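Local structure of 4'-phospho-dehydrooxetanocin synthase (5UL2) at residues W25-E30 with S291-G296; P134-S139 with G303-E308; L183-G188 with V215-P220; R311-S316 with A361-I366. The protein catalyses the oxidative ring contraction of dAMP to an oxetane aldehyde in oxetanocin A biosynthesis, using a [4Fe-4S] cluster, S-adenosylmethionine and cobalamin. One frame throughout, in Å; residues are numbered along the deposited sequence.

Contact 1 (W25-E30 with S291-G296); sequences WLKPSE and SLDILG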
loop_
_atom_site.group_PDB
_atom_site.type_symbol
_atom_site.label_atom_id
_atom_site.label_comp_id
_atom_site.label_asym_id
_atom_site.label_seq_id
_atom_site.Cartn_x
_atom_site.Cartn_y
_atom_site.Cartn_z
ATOM N N TRP A 25 7.756 -13.244 -16.957
ATOM C CA TRP A 25 8.187 -11.853 -16.939
ATOM C C TRP A 25 8.200 -11.217 -18.323
ATOM O O TRP A 25 8.400 -10.002 -18.425
ATOM C CB TRP A 25 9.577 -11.742 -16.310
ATOM C CG TRP A 25 10.534 -12.767 -16.811
ATOM C CD1 TRP A 25 11.389 -12.643 -17.869
ATOM C CD2 TRP A 25 10.738 -14.080 -16.279
ATOM N NE1 TRP A 25 12.113 -13.800 -18.027
ATOM C CE2 TRP A 25 11.732 -14.699 -17.063
ATOM C CE3 TRP A 25 10.176 -14.793 -15.215
ATOM C CZ2 TRP A 25 12.178 -15.997 -16.817
ATOM C CZ3 TRP A 25 10.618 -16.082 -14.970
ATOM C CH2 TRP A 25 11.609 -16.671 -15.769
ATOM N N LEU A 26 7.987 -11.995 -19.380
ATOM C CA LEU A 26 8.015 -11.463 -20.734
ATOM C C LEU A 26 6.710 -10.758 -21.073
ATOM O O LEU A 26 5.620 -11.246 -20.760
ATOM C CB LEU A 26 8.273 -12.584 -21.741
ATOM C CG LEU A 26 9.654 -13.233 -21.651
ATOM C CD1 LEU A 26 9.789 -14.364 -22.657
ATOM C CD2 LEU A 26 10.737 -12.187 -21.860
ATOM N N LYS A 27 6.830 -9.599 -21.721
ATOM C CA LYS A 27 5.667 -8.896 -22.230
ATOM C C LYS A 27 4.977 -9.741 -23.301
ATOM O O LYS A 27 5.594 -10.631 -23.891
ATOM C CB LYS A 27 6.080 -7.540 -22.801
ATOM C CG LYS A 27 6.547 -6.543 -21.753
ATOM C CD LYS A 27 7.260 -5.364 -22.395
ATOM C CE LYS A 27 6.809 -4.048 -21.787
ATOM N NZ LYS A 27 6.984 -4.027 -20.311
ATOM N N PRO A 28 3.687 -9.491 -23.553
ATOM C CA PRO A 28 2.984 -10.280 -24.581
ATOM C C PRO A 28 3.633 -10.219 -25.953
ATOM O O PRO A 28 3.701 -11.244 -26.642
ATOM C CB PRO A 28 1.579 -9.662 -24.586
ATOM C CG PRO A 28 1.410 -9.125 -23.207
ATOM C CD PRO A 28 2.767 -8.617 -22.804
ATOM N N SER A 29 4.113 -9.045 -26.374
ATOM C CA SER A 29 4.754 -8.942 -27.682
ATOM C C SER A 29 6.051 -9.739 -27.738
ATOM O O SER A 29 6.396 -10.285 -28.793
ATOM C CB SER A 29 5.016 -7.476 -28.025
ATOM O OG SER A 29 5.856 -6.866 -27.060
ATOM N N GLU A 30 6.779 -9.817 -26.623
ATOM C CA GLU A 30 7.989 -10.630 -26.586
ATOM C C GLU A 30 7.661 -12.118 -26.622
ATOM O O GLU A 30 8.421 -12.905 -27.197
ATOM C CB GLU A 30 8.805 -10.282 -25.340
ATOM C CG GLU A 30 9.195 -8.809 -25.272
ATOM C CD GLU A 30 9.448 -8.320 -23.855
ATOM O OE1 GLU A 30 9.365 -9.135 -22.911
ATOM O OE2 GLU A 30 9.724 -7.114 -23.687
ATOM N N SER A 291 0.014 -9.158 -13.566
ATOM C CA SER A 291 0.936 -9.125 -14.692
ATOM C C SER A 291 2.294 -8.605 -14.244
ATOM O O SER A 291 2.389 -7.637 -13.483
ATOM C CB SER A 291 0.383 -8.247 -15.815
ATOM O OG SER A 291 -0.830 -8.766 -16.328
ATOM N N LEU A 292 3.352 -9.261 -14.714
ATOM C CA LEU A 292 4.713 -8.946 -14.301
ATOM C C LEU A 292 5.505 -8.267 -15.413
ATOM O O LEU A 292 6.732 -8.373 -15.462
ATOM C CB LEU A 292 5.418 -10.212 -13.816
ATOM C CG LEU A 292 4.733 -10.800 -12.578
ATOM C CD1 LEU A 292 5.274 -12.176 -12.220
ATOM C CD2 LEU A 292 4.869 -9.847 -11.402
ATOM N N ASP A 293 4.809 -7.554 -16.305
ATOM C CA ASP A 293 5.485 -6.816 -17.368
ATOM C C ASP A 293 6.454 -5.784 -16.809
ATOM O O ASP A 293 7.428 -5.420 -17.476
ATOM C CB ASP A 293 4.461 -6.115 -18.266
ATOM C CG ASP A 293 3.443 -7.068 -18.858
ATOM O OD1 ASP A 293 3.199 -8.137 -18.261
ATOM O OD2 ASP A 293 2.889 -6.746 -19.931
ATOM N N ILE A 294 6.206 -5.307 -15.587
ATOM C CA ILE A 294 6.954 -4.173 -15.060
ATOM C C ILE A 294 8.371 -4.570 -14.668
ATOM O O ILE A 294 9.273 -3.723 -14.651
ATOM C CB ILE A 294 6.191 -3.555 -13.871
ATOM C CG1 ILE A 294 6.653 -2.121 -13.642
ATOM C CG2 ILE A 294 6.369 -4.389 -12.612
ATOM C CD1 ILE A 294 6.607 -1.310 -14.905
ATOM N N LEU A 295 8.599 -5.850 -14.356
ATOM C CA LEU A 295 9.903 -6.271 -13.849
ATOM C C LEU A 295 10.997 -6.073 -14.891
ATOM O O LEU A 295 12.108 -5.642 -14.563
ATOM C CB LEU A 295 9.845 -7.730 -13.398
ATOM C CG LEU A 295 8.944 -8.013 -12.199
ATOM C CD1 LEU A 295 8.923 -9.494 -11.880
ATOM C CD2 LEU A 295 9.405 -7.216 -10.998
ATOM N N GLY A 296 10.703 -6.382 -16.156
ATOM C CA GLY A 296 11.674 -6.160 -17.211
ATOM C C GLY A 296 11.986 -4.701 -17.464
ATOM O O GLY A 296 13.068 -4.389 -17.972
#
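In both K27 and D293 the first torsion sets CG anti to the carbonyl carbon, beside the backbone N (chi1 -69° and -56°), and the K27 chain then bends at chi3 and chi4 to bring its ammonium group to the first turn of helix 293-297. NZ meets D293 O at 3.2 Å in a weak hydrogen bond; its stronger partner is E297, about a turn further along, through a salt bridge. The two side chains pass each other at a slant, K27 CG lying 4.1 Å from D293 CB. K27 NZ stays 4.9 Å from D293 OD2, and that oxygen is instead paired with R148. P28 comes in at roughly a right angle, its CD 3.4 Å from D293 OD2. K27 is also the N-cap of helix 28-41: its backbone N binds E30 OE1 at 2.8 Å from above the carboxylate plane, which is one half of a capping box. The contact thus joins helix 28-41 of the N-terminal region to the short helix 293-297. Helix 140-149 supplies R148, D293 touches L157 of strand 154-159, and W25 packs on helix 335-351, its indole stacked on H351.

Contact 2 (P134-S139 with G303-E308); sequences PRLNLS and GALTLE. With EDO (1,2-ethanediol), chain O.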
loop_
_atom_site.group_PDB
_atom_site.type_symbol
_atom_site.label_atom_id
_atom_site.label_comp_id
_atom_site.label_asym_id
_atom_site.label_seq_id
_atom_site.Cartn_x
_atom_site.Cartn_y
_atom_site.Cartn_z
ATOM N N PRO A 134 11.860 0.173 -0.078
ATOM C CA PRO A 134 11.217 0.317 -1.391
ATOM C C PRO A 134 10.329 -0.878 -1.709
ATOM O O PRO A 134 10.646 -2.021 -1.373
ATOM C CB PRO A 134 12.402 0.417 -2.359
ATOM C CG PRO A 134 13.525 0.934 -1.523
ATOM C CD PRO A 134 13.324 0.324 -0.164
ATOM N N ARG A 135 9.200 -0.600 -2.356
ATOM C CA ARG A 135 8.286 -1.647 -2.786
ATOM C C ARG A 135 7.706 -1.289 -4.144
ATOM O O ARG A 135 7.345 -0.136 -4.394
ATOM C CB ARG A 135 7.163 -1.877 -1.762
ATOM C CG ARG A 135 6.351 -0.644 -1.402
ATOM C CD ARG A 135 5.240 -1.002 -0.426
ATOM N NE ARG A 135 4.436 0.157 -0.048
ATOM C CZ ARG A 135 4.625 0.870 1.058
ATOM N NH1 ARG A 135 5.593 0.543 1.903
ATOM N NH2 ARG A 135 3.844 1.908 1.321
ATOM N N LEU A 136 7.629 -2.285 -5.021
ATOM C CA LEU A 136 7.116 -2.117 -6.374
ATOM C C LEU A 136 5.655 -2.554 -6.383
ATOM O O LEU A 136 5.352 -3.732 -6.164
ATOM C CB LEU A 136 7.946 -2.927 -7.369
ATOM C CG LEU A 136 7.809 -2.560 -8.849
ATOM C CD1 LEU A 136 8.412 -1.189 -9.118
ATOM C CD2 LEU A 136 8.459 -3.617 -9.727
ATOM N N ASN A 137 4.754 -1.608 -6.643
ATOM C CA ASN A 137 3.320 -1.866 -6.581
ATOM C C ASN A 137 2.872 -2.608 -7.837
ATOM O O ASN A 137 3.057 -2.115 -8.954
ATOM C CB ASN A 137 2.557 -0.554 -6.426
ATOM C CG ASN A 137 1.123 -0.758 -5.962
ATOM O OD1 ASN A 137 0.519 -1.802 -6.204
ATOM N ND2 ASN A 137 0.573 0.245 -5.288
ATOM N N LEU A 138 2.265 -3.781 -7.652
ATOM C CA LEU A 138 1.817 -4.622 -8.756
ATOM C C LEU A 138 0.298 -4.661 -8.896
ATOM O O LEU A 138 -0.217 -5.462 -9.682
ATOM C CB LEU A 138 2.353 -6.046 -8.586
ATOM C CG LEU A 138 3.869 -6.244 -8.518
ATOM C CD1 LEU A 138 4.208 -7.700 -8.239
ATOM C CD2 LEU A 138 4.524 -5.783 -9.807
ATOM N N SER A 139 -0.427 -3.809 -8.166
ATOM C CA SER A 139 -1.884 -3.926 -8.106
ATOM C C SER A 139 -2.532 -3.732 -9.475
ATOM O O SER A 139 -3.435 -4.487 -9.850
ATOM C CB SER A 139 -2.443 -2.920 -7.101
ATOM O OG SER A 139 -1.922 -3.165 -5.807
ATOM N N GLY A 303 14.187 -4.485 -3.402
ATOM C CA GLY A 303 13.142 -4.145 -2.458
ATOM C C GLY A 303 12.048 -5.197 -2.492
ATOM O O GLY A 303 12.266 -6.322 -2.935
ATOM N N ALA A 304 10.871 -4.798 -2.025
ATOM C CA ALA A 304 9.747 -5.714 -1.926
ATOM C C ALA A 304 8.860 -5.624 -3.161
ATOM O O ALA A 304 8.758 -4.579 -3.808
ATOM C CB ALA A 304 8.924 -5.427 -0.670
ATOM N N LEU A 305 8.230 -6.747 -3.490
ATOM C CA LEU A 305 7.208 -6.816 -4.522
ATOM C C LEU A 305 5.861 -7.041 -3.851
ATOM O O LEU A 305 5.748 -7.856 -2.930
ATOM C CB LEU A 305 7.500 -7.937 -5.523
ATOM C CG LEU A 305 8.830 -7.841 -6.277
ATOM C CD1 LEU A 305 8.985 -8.995 -7.260
ATOM C CD2 LEU A 305 8.955 -6.500 -6.989
ATOM N N THR A 306 4.844 -6.312 -4.301
ATOM C CA THR A 306 3.558 -6.313 -3.621
ATOM C C THR A 306 2.644 -7.401 -4.166
ATOM O O THR A 306 2.657 -7.710 -5.360
ATOM C CB THR A 306 2.868 -4.954 -3.748
ATOM O OG1 THR A 306 2.549 -4.704 -5.121
ATOM C CG2 THR A 306 3.773 -3.847 -3.229
ATOM N N LEU A 307 1.855 -7.985 -3.271
ATOM C CA LEU A 307 0.773 -8.882 -3.641
ATOM C C LEU A 307 -0.418 -8.586 -2.745
ATOM O O LEU A 307 -0.251 -8.285 -1.559
ATOM C CB LEU A 307 1.176 -10.359 -3.510
ATOM C CG LEU A 307 0.056 -11.361 -3.805
ATOM C CD1 LEU A 307 -0.493 -11.160 -5.214
ATOM C CD2 LEU A 307 0.516 -12.795 -3.604
ATOM N N GLU A 308 -1.612 -8.646 -3.323
ATOM C CA GLU A 308 -2.855 -8.591 -2.565
ATOM C C GLU A 308 -3.408 -10.007 -2.483
ATOM O O GLU A 308 -3.872 -10.558 -3.488
ATOM C CB GLU A 308 -3.861 -7.642 -3.215
ATOM C CG GLU A 308 -3.724 -6.191 -2.786
ATOM C CD GLU A 308 -4.710 -5.276 -3.495
ATOM O OE1 GLU A 308 -4.565 -5.069 -4.720
ATOM O OE2 GLU A 308 -5.636 -4.770 -2.826
HETATM C C1 EDO O . 2.552 -3.056 -13.811
HETATM O O1 EDO O . 2.654 -4.474 -13.640
HETATM C C2 EDO O . 1.283 -2.543 -13.144
HETATM O O2 EDO O . 1.390 -2.696 -11.724
HETATM O O HOH W 1 -0.190 -5.004 -5.365
#
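T306 points its side chain at the backbone of L136 to L138. Its CB lies 3.7 Å from L136 O, and from there the two branches part. CG2 comes to 3.3 Å from the same L136 O, a plain van der Waals approach. OG1, placed between the backbone N and the carbonyl carbon (chi1 65°), accepts the N-H of L138 at 2.7 Å, moderately straight (157°). It also sits 3.1 Å from L136 O and touches water 1, which in turn donates to S139 OG. The hydroxyl thereby carries the pairing past the point where the regular strand stops. Before it, A304 N binds P134 O, L136 N binds A304 O and T306 N binds L136 O, the pattern of a parallel pair. This pair adds the short strand 135-136 to strand 304-311 of the partial triose phosphate isomerase barrel of the radical SAM domain, so a short piece of the cobalamin-binding region joins the barrel sheet. L136 and L305 project from the same face side by side, CB of L136 lying 3.7 Å from CD2 of L305, against helix 293-297. R135 and A304 point from the other face; the R135 guanidinium leaves the contact to bind F131 O and make a cation-pi contact with Y359. Beyond the strands, N137 OD1 closes an Asx turn, taking S139 N at 3.0 Å and S139 OG in the carbonyl plane. That turn presents S139, whose OG lies 3.4 Å from E308 OE1; S139, E308 and R135 all bind cobalamin.

Contact 3 (L183-G188 with V215-P220); sequences LSVNFG and VGNVIP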
loop_
_atom_site.group_PDB
_atom_site.type_symbol
_atom_site.label_atom_id
_atom_site.label_comp_id
_atom_site.label_asym_id
_atom_site.label_seq_id
_atom_site.Cartn_x
_atom_site.Cartn_y
_atom_site.Cartn_z
ATOM N N LEU A 183 -6.661 5.048 -16.431
ATOM C CA LEU A 183 -5.761 5.739 -15.517
ATOM C C LEU A 183 -6.020 5.244 -14.101
ATOM O O LEU A 183 -7.153 5.318 -13.611
ATOM C CB LEU A 183 -5.948 7.255 -15.580
ATOM C CG LEU A 183 -5.545 8.038 -16.829
ATOM C CD1 LEU A 183 -5.281 9.483 -16.451
ATOM C CD2 LEU A 183 -4.333 7.435 -17.500
ATOM N N SER A 184 -4.976 4.744 -13.450
ATOM C CA SER A 184 -5.024 4.397 -12.035
ATOM C C SER A 184 -4.352 5.526 -11.262
ATOM O O SER A 184 -3.149 5.761 -11.413
ATOM C CB SER A 184 -4.343 3.057 -11.773
ATOM O OG SER A 184 -4.452 2.698 -10.407
ATOM N N VAL A 185 -5.132 6.233 -10.452
ATOM C CA VAL A 185 -4.657 7.402 -9.723
ATOM C C VAL A 185 -4.411 6.984 -8.282
ATOM O O VAL A 185 -5.356 6.761 -7.517
ATOM C CB VAL A 185 -5.656 8.563 -9.805
ATOM C CG1 VAL A 185 -5.119 9.773 -9.062
ATOM C CG2 VAL A 185 -5.952 8.906 -11.258
ATOM N N ASN A 186 -3.143 6.871 -7.904
ATOM C CA ASN A 186 -2.807 6.569 -6.524
ATOM C C ASN A 186 -2.877 7.848 -5.691
ATOM O O ASN A 186 -3.102 8.947 -6.205
ATOM C CB ASN A 186 -1.434 5.907 -6.443
ATOM C CG ASN A 186 -1.242 5.118 -5.161
ATOM O OD1 ASN A 186 -2.208 4.777 -4.478
ATOM N ND2 ASN A 186 0.010 4.830 -4.824
ATOM N N PHE A 187 -2.686 7.703 -4.381
ATOM C CA PHE A 187 -2.842 8.829 -3.471
ATOM C C PHE A 187 -1.827 9.925 -3.778
ATOM O O PHE A 187 -0.624 9.668 -3.880
ATOM C CB PHE A 187 -2.689 8.353 -2.027
ATOM C CG PHE A 187 -3.123 9.363 -1.007
ATOM C CD1 PHE A 187 -4.443 9.787 -0.953
ATOM C CD2 PHE A 187 -2.219 9.881 -0.098
ATOM C CE1 PHE A 187 -4.850 10.715 -0.016
ATOM C CE2 PHE A 187 -2.618 10.808 0.842
ATOM C CZ PHE A 187 -3.937 11.223 0.884
ATOM N N GLY A 188 -2.321 11.151 -3.934
ATOM C CA GLY A 188 -1.461 12.287 -4.195
ATOM C C GLY A 188 -1.049 12.474 -5.637
ATOM O O GLY A 188 -0.165 13.293 -5.908
ATOM N N VAL A 215 -10.913 6.683 -15.347
ATOM C CA VAL A 215 -10.008 7.037 -14.264
ATOM C C VAL A 215 -10.482 6.329 -13.006
ATOM O O VAL A 215 -11.657 6.428 -12.636
ATOM C CB VAL A 215 -9.942 8.559 -14.048
ATOM C CG1 VAL A 215 -9.356 8.872 -12.686
ATOM C CG2 VAL A 215 -9.108 9.201 -15.142
ATOM N N GLY A 216 -9.572 5.600 -12.369
ATOM C CA GLY A 216 -9.861 4.959 -11.106
ATOM C C GLY A 216 -8.968 5.495 -10.010
ATOM O O GLY A 216 -7.742 5.526 -10.161
ATOM N N ASN A 217 -9.568 5.935 -8.912
ATOM C CA ASN A 217 -8.827 6.463 -7.777
ATOM C C ASN A 217 -8.685 5.372 -6.728
ATOM O O ASN A 217 -9.679 4.757 -6.328
ATOM C CB ASN A 217 -9.527 7.685 -7.183
ATOM C CG ASN A 217 -9.647 8.823 -8.173
ATOM O OD1 ASN A 217 -8.809 9.727 -8.206
ATOM N ND2 ASN A 217 -10.693 8.786 -8.990
ATOM N N VAL A 218 -7.446 5.127 -6.298
ATOM C CA VAL A 218 -7.204 4.116 -5.277
ATOM C C VAL A 218 -7.838 4.533 -3.956
ATOM O O VAL A 218 -8.388 3.701 -3.222
ATOM C CB VAL A 218 -5.691 3.862 -5.134
ATOM C CG1 VAL A 218 -5.406 2.937 -3.958
ATOM C CG2 VAL A 218 -5.133 3.274 -6.423
ATOM N N ILE A 219 -7.797 5.821 -3.643
ATOM C CA ILE A 219 -8.314 6.353 -2.391
ATOM C C ILE A 219 -9.464 7.299 -2.716
ATOM O O ILE A 219 -9.250 8.334 -3.355
ATOM C CB ILE A 219 -7.219 7.068 -1.582
ATOM C CG1 ILE A 219 -6.147 6.049 -1.174
ATOM C CG2 ILE A 219 -7.816 7.781 -0.376
ATOM C CD1 ILE A 219 -5.176 6.540 -0.134
ATOM N N PRO A 220 -10.700 6.994 -2.299
ATOM C CA PRO A 220 -11.850 7.807 -2.720
ATOM C C PRO A 220 -11.947 9.143 -1.999
ATOM O O PRO A 220 -13.040 9.569 -1.615
ATOM C CB PRO A 220 -13.049 6.909 -2.389
ATOM C CG PRO A 220 -12.579 6.081 -1.243
ATOM C CD PRO A 220 -11.105 5.843 -1.473
HETATM O O HOH W 2 -6.267 7.839 -5.015
#
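L183, S184 and V185 run parallel to V215, G216 and N217 as the paired strands of a beta-alpha-beta unit in the cobalamin-housing Rossmann fold, with helix 190-205 as the connection. Three nearly straight backbone bonds hold them: G216 N to L183 O and V185 N to G216 O, both 2.7 Å, then V218 N to V185 O. The strand axes are inclined at 21°. On one face the apolar side chains interlock. V215 splits its two methyls between neighbours, CG1 on V185 CG2 and CG2 on L183 CB, each pair 3.7 Å apart; with CG1 anti to the backbone N (chi1 163°), the branches reach L183 on one hand and V185 on the other. N217 lies alongside V185 on this face. The other face carries S184, which binds cobalamin and stands opposite the side-chain-less G216. Past the strand ends the chains spread apart, and V218 leans its branches on N186 OD1. I219, near P322 of the cobalamin site, lays its CD1 obliquely against the F187 ring. Further out, A193 and L197 of helix 190-205 pack over V185, L183 and V215, while F227 of helix 224-228 meets V215 and N217. Strand 119-125 pairs with S184 on the side away from G216. Where the chains diverge, water 2 donates to V185 O and accepts from I219 N, each at 2.9 Å.

Contact 4 (R311-S316 with A361-I366); sequences RGCDYS and ADEEFI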
loop_
_atom_site.group_PDB
_atom_site.type_symbol
_atom_site.label_atom_id
_atom_site.label_comp_id
_atom_site.label_asym_id
_atom_site.label_seq_id
_atom_site.Cartn_x
_atom_site.Cartn_y
_atom_site.Cartn_z
ATOM N N ARG A 311 -8.984 -8.725 -1.063
ATOM C CA ARG A 311 -9.510 -7.385 -1.265
ATOM C C ARG A 311 -10.601 -7.113 -0.239
ATOM O O ARG A 311 -11.207 -8.033 0.315
ATOM C CB ARG A 311 -10.065 -7.200 -2.682
ATOM C CG ARG A 311 -9.018 -7.258 -3.780
ATOM C CD ARG A 311 -9.641 -6.934 -5.125
ATOM N NE ARG A 311 -8.655 -6.915 -6.198
ATOM C CZ ARG A 311 -8.955 -6.772 -7.484
ATOM N NH1 ARG A 311 -10.220 -6.636 -7.865
ATOM N NH2 ARG A 311 -7.989 -6.766 -8.390
ATOM N N GLY A 312 -10.847 -5.830 0.004
ATOM C CA GLY A 312 -11.837 -5.412 0.971
ATOM C C GLY A 312 -11.282 -5.388 2.382
ATOM O O GLY A 312 -10.196 -5.893 2.674
ATOM N N CYS A 313 -12.052 -4.778 3.274
ATOM C CA CYS A 313 -11.682 -4.657 4.682
ATOM C C CYS A 313 -12.914 -4.195 5.450
ATOM O O CYS A 313 -14.039 -4.224 4.934
ATOM C CB CYS A 313 -10.508 -3.695 4.876
ATOM S SG CYS A 313 -10.938 -1.956 4.685
ATOM N N ASP A 314 -12.696 -3.762 6.689
ATOM C CA ASP A 314 -13.745 -3.269 7.575
ATOM C C ASP A 314 -13.449 -1.796 7.836
ATOM O O ASP A 314 -12.671 -1.457 8.730
ATOM C CB ASP A 314 -13.794 -4.084 8.871
ATOM C CG ASP A 314 -14.871 -3.606 9.827
ATOM O OD1 ASP A 314 -15.717 -2.778 9.423
ATOM O OD2 ASP A 314 -14.868 -4.061 10.990
ATOM N N TYR A 315 -14.074 -0.919 7.048
ATOM C CA TYR A 315 -13.846 0.512 7.197
ATOM C C TYR A 315 -14.449 1.076 8.476
ATOM O O TYR A 315 -14.147 2.222 8.828
ATOM C CB TYR A 315 -14.398 1.259 5.981
ATOM C CG TYR A 315 -13.698 0.910 4.686
ATOM C CD1 TYR A 315 -12.582 1.621 4.262
ATOM C CD2 TYR A 315 -14.150 -0.135 3.889
ATOM C CE1 TYR A 315 -11.936 1.304 3.080
ATOM C CE2 TYR A 315 -13.510 -0.461 2.705
ATOM C CZ TYR A 315 -12.405 0.261 2.305
ATOM O OH TYR A 315 -11.767 -0.062 1.129
ATOM N N SER A 316 -15.276 0.306 9.183
ATOM C CA SER A 316 -15.845 0.782 10.438
ATOM C C SER A 316 -14.825 0.836 11.566
ATOM O O SER A 316 -15.174 1.277 12.667
ATOM C CB SER A 316 -17.025 -0.101 10.854
ATOM O OG SER A 316 -16.594 -1.407 11.189
ATOM N N ALA A 361 0.093 -6.189 0.272
ATOM C CA ALA A 361 -0.594 -4.911 0.147
ATOM C C ALA A 361 -2.057 -4.966 0.582
ATOM O O ALA A 361 -2.788 -4.000 0.343
ATOM C CB ALA A 361 -0.500 -4.409 -1.297
ATOM N N ASP A 362 -2.493 -6.053 1.221
ATOM C CA ASP A 362 -3.891 -6.188 1.611
ATOM C C ASP A 362 -4.314 -5.058 2.541
ATOM O O ASP A 362 -3.569 -4.659 3.440
ATOM C CB ASP A 362 -4.128 -7.529 2.312
ATOM C CG ASP A 362 -3.592 -8.710 1.529
ATOM O OD1 ASP A 362 -2.646 -8.530 0.733
ATOM O OD2 ASP A 362 -4.125 -9.824 1.711
ATOM N N GLU A 363 -5.523 -4.539 2.317
ATOM C CA GLU A 363 -6.129 -3.645 3.299
ATOM C C GLU A 363 -6.425 -4.385 4.596
ATOM O O GLU A 363 -6.301 -3.818 5.686
ATOM C CB GLU A 363 -7.407 -3.026 2.735
ATOM C CG GLU A 363 -7.179 -1.923 1.716
ATOM C CD GLU A 363 -8.481 -1.311 1.228
ATOM O OE1 GLU A 363 -9.317 -2.050 0.665
ATOM O OE2 GLU A 363 -8.672 -0.092 1.418
ATOM N N GLU A 364 -6.824 -5.653 4.491
ATOM C CA GLU A 364 -7.094 -6.508 5.646
ATOM C C GLU A 364 -6.503 -7.878 5.329
ATOM O O GLU A 364 -7.092 -8.658 4.572
ATOM C CB GLU A 364 -8.588 -6.592 5.938
ATOM C CG GLU A 364 -8.946 -7.535 7.072
ATOM C CD GLU A 364 -8.315 -7.133 8.391
ATOM O OE1 GLU A 364 -8.293 -5.922 8.700
ATOM O OE2 GLU A 364 -7.835 -8.029 9.117
ATOM N N PHE A 365 -5.334 -8.163 5.906
ATOM C CA PHE A 365 -4.599 -9.378 5.571
ATOM C C PHE A 365 -5.168 -10.596 6.291
ATOM O O PHE A 365 -5.444 -11.626 5.664
ATOM C CB PHE A 365 -3.115 -9.189 5.902
ATOM C CG PHE A 365 -2.266 -10.399 5.632
ATOM C CD1 PHE A 365 -2.077 -10.857 4.338
ATOM C CD2 PHE A 365 -1.638 -11.066 6.674
ATOM C CE1 PHE A 365 -1.289 -11.970 4.088
ATOM C CE2 PHE A 365 -0.848 -12.176 6.433
ATOM C CZ PHE A 365 -0.674 -12.630 5.138
ATOM N N ILE A 366 -5.357 -10.495 7.608
ATOM C CA ILE A 366 -5.826 -11.643 8.380
ATOM C C ILE A 366 -7.308 -11.883 8.130
ATOM O O ILE A 366 -7.726 -12.997 7.793
ATOM C CB ILE A 366 -5.526 -11.437 9.875
ATOM C CG1 ILE A 366 -4.018 -11.291 10.091
ATOM C CG2 ILE A 366 -6.087 -12.590 10.693
ATOM C CD1 ILE A 366 -3.639 -10.874 11.492
HETATM O O HOH W 3 -7.836 -6.700 2.001
#
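C313 and E364 bring the two loops nearest, their CA atoms 5.0 Å apart, and the backbones are joined through water 3, which accepts from E364 N at 2.9 Å and lies 2.6 Å from G312 O, to which it probably donates. Around this bridge the first side-chain carbons meet: C313 CB rests 3.6 Å from E364 CB and 3.8 Å from E363 CB, so the CB atoms of both glutamates pack against that of the cysteine. C313 SG, set between the backbone N and the carbonyl carbon (chi1 74°), turns over the Y315 ring, 3.5 Å above its plane and near its centre. Y315 slants toward E363, bringing OH to 3.1 Å from OE2 and 3.2 Å from OE1; ring and carboxylate planes stand 72° apart. E363 reaches this point with a chain extended beyond CG, and K239 lies near it as a long, weak ion pair. E364 bends at chi2 and spends its carboxylate outside the contact, OE1 in a salt bridge with R399 and OE2 on the N-H of G367. D314 OD1 accepts S316 N in an Asx turn just after the cysteine. The loop following the barrel strand 304-311 carries C313, C318 and C321, the three cysteines that bind the [4Fe-4S] cluster, as in radical SAM enzymes generally; E363 across from it binds cobalamin, so the contact lies where the two cofactor sites adjoin.

How the contacts relate
Contacts 1 and 2 interleave along the chain, contact 3 falls between the segments of both, and contact 4 follows. Contact 1 lies outermost, joining the N-terminal region to helix 293-297; it touches contact 2, about 15 Å away between centres, where I294 packs on L136 and L138. Strand 304-311 starts in contact 2 and leads into the cysteine loop of contact 4, about 16 Å away, with L307 O probably hydrogen-bonded to A361 N. Contact 3 belongs to the separate Rossmann sheet, its centre about 17 Å from those of contacts 2 and 4. Contacts 2, 3 and 4 all hold cobalamin-binding residues, and contact 4 adds a cluster ligand, so both domains converge on the cofactors.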